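PDB 3UOR: ABC transporter sugar binding protein from Xanthomonas axonopodis pv. citri, which probably binds maltose or a related sugar in the periplasm as the solute-binding component of an ABC import system. Local coordinates for residues M173-K177 and Q236-P240. Sequence-based numbering, arbitrary orientation.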
loop_
_atom_site.group_PDB
_atom_site.type_symbol
_atom_site.label_atom_id
_atom_site.label_comp_id
_atom_site.label_asym_id
_atom_site.label_seq_id
_atom_site.Cartn_x
_atom_site.Cartn_y
_atom_site.Cartn_z
ATOM N N MET A 173 -21.025 12.153 4.244
ATOM C CA MET A 173 -20.630 12.934 3.074
ATOM C C MET A 173 -21.774 13.814 2.588
ATOM O O MET A 173 -21.558 14.962 2.218
ATOM C CB MET A 173 -20.082 12.050 1.945
ATOM C CG MET A 173 -18.675 11.488 2.261
ATOM S SD MET A 173 -17.992 10.530 0.895
ATOM C CE MET A 173 -19.140 9.147 0.798
ATOM N N ALA A 174 -22.990 13.289 2.592
ATOM C CA ALA A 174 -24.126 14.100 2.136
ATOM C C ALA A 174 -24.299 15.260 3.113
ATOM O O ALA A 174 -24.605 16.382 2.715
ATOM C CB ALA A 174 -25.396 13.268 2.052
ATOM N N ALA A 175 -24.054 14.998 4.396
ATOM C CA ALA A 175 -24.247 16.029 5.412
ATOM C C ALA A 175 -23.211 17.149 5.228
ATOM O O ALA A 175 -23.517 18.333 5.380
ATOM C CB ALA A 175 -24.184 15.429 6.827
ATOM N N ILE A 176 -21.995 16.776 4.862
ATOM C CA ILE A 176 -20.939 17.765 4.630
ATOM C C ILE A 176 -21.247 18.568 3.374
ATOM O O ILE A 176 -21.069 19.786 3.332
ATOM C CB ILE A 176 -19.554 17.079 4.494
ATOM C CG1 ILE A 176 -19.156 16.440 5.822
ATOM C CG2 ILE A 176 -18.508 18.065 4.031
ATOM C CD1 ILE A 176 -17.841 15.694 5.801
ATOM N N LYS A 177 -21.732 17.874 2.353
ATOM C CA LYS A 177 -22.027 18.514 1.087
ATOM C C LYS A 177 -23.106 19.590 1.272
ATOM O O LYS A 177 -22.975 20.700 0.756
ATOM C CB LYS A 177 -22.439 17.477 0.042
ATOM C CG LYS A 177 -22.736 18.064 -1.353
ATOM C CD LYS A 177 -21.471 18.564 -2.040
ATOM C CE LYS A 177 -21.808 19.091 -3.424
ATOM N NZ LYS A 177 -20.588 19.346 -4.223
ATOM N N GLN A 236 -22.828 11.975 -6.984
ATOM C CA GLN A 236 -23.617 12.729 -5.998
ATOM C C GLN A 236 -22.995 14.105 -5.763
ATOM O O GLN A 236 -23.591 14.959 -5.124
ATOM C CB GLN A 236 -23.727 11.999 -4.656
ATOM C CG GLN A 236 -24.349 10.633 -4.719
ATOM C CD GLN A 236 -25.798 10.683 -5.120
ATOM O OE1 GLN A 236 -26.449 11.722 -5.007
ATOM N NE2 GLN A 236 -26.315 9.555 -5.597
ATOM N N GLY A 237 -21.791 14.317 -6.280
ATOM C CA GLY A 237 -21.088 15.563 -6.050
ATOM C C GLY A 237 -20.351 15.556 -4.718
ATOM O O GLY A 237 -19.979 16.621 -4.211
ATOM N N TRP A 238 -20.139 14.370 -4.142
ATOM C CA TRP A 238 -19.413 14.275 -2.863
ATOM C C TRP A 238 -17.916 14.402 -3.122
ATOM O O TRP A 238 -17.194 15.056 -2.359
ATOM C CB TRP A 238 -19.724 12.973 -2.117
ATOM C CG TRP A 238 -21.166 12.822 -1.771
ATOM C CD1 TRP A 238 -22.064 13.820 -1.581
ATOM C CD2 TRP A 238 -21.876 11.594 -1.566
ATOM N NE1 TRP A 238 -23.295 13.298 -1.267
ATOM C CE2 TRP A 238 -23.207 11.930 -1.254
ATOM C CE3 TRP A 238 -21.512 10.244 -1.602
ATOM C CZ2 TRP A 238 -24.184 10.963 -0.998
ATOM C CZ3 TRP A 238 -22.483 9.282 -1.354
ATOM C CH2 TRP A 238 -23.802 9.647 -1.058
ATOM N N ALA A 239 -17.472 13.793 -4.220
ATOM C CA ALA A 239 -16.090 13.848 -4.657
ATOM C C ALA A 239 -15.987 14.561 -6.000
ATOM O O ALA A 239 -16.695 14.202 -6.930
ATOM C CB ALA A 239 -15.558 12.459 -4.810
ATOM N N PRO A 240 -15.065 15.530 -6.116
ATOM C CA PRO A 240 -14.869 16.257 -7.380
ATOM C C PRO A 240 -14.318 15.345 -8.462
ATOM O O PRO A 240 -13.550 14.412 -8.180
ATOM C CB PRO A 240 -13.820 17.318 -7.020
ATOM C CG PRO A 240 -13.040 16.694 -5.862
ATOM C CD PRO A 240 -14.097 15.943 -5.078
#
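Met173, Ala174 and Lys177, on one side of helix 166-180, meet Trp238 and Gly237 just past helix 221-235, whose C-terminus is closed by a Schellman motif with Gly237 at positive phi. The contact packs helix 166-180 against the loop that follows helix 221-235, within one lobe of this periplasmic binding protein.

Apolar and aromatic packing centres on the Trp238 indole. Met173 CB sits over one face in a CH-pi contact, 4.2 Å from the centroid of the five-membered ring of Trp238. A bend at chi3 (-64°) turns the methyl back to the indole, bringing Met173 CE to 3.5 Å from Trp238 CE3, while the sulfur makes an oblique Met-aromatic contact with the six-membered ring. Ala174 N lies over the same face, toward the rim, with Ala174 CA 3.6 Å from Trp238 NE1 and Ala174 CB against Trp238 CZ2. Gln236 CB, from the indole's own loop, lies over the opposite face.

The polar link comes from Lys177. CG is anti to the backbone N (chi1 -178°) and the chain bends at chi2; Lys177 CB meets Trp238 CD1 obliquely and the chain ends at Gly237. The ammonium also bonds Arg184 O and makes a cation-pi contact with Tyr185. Lys177 NZ donates to Gly237 O over 2.8 Å, meeting the carbonyl at a C=O...N angle of 141°.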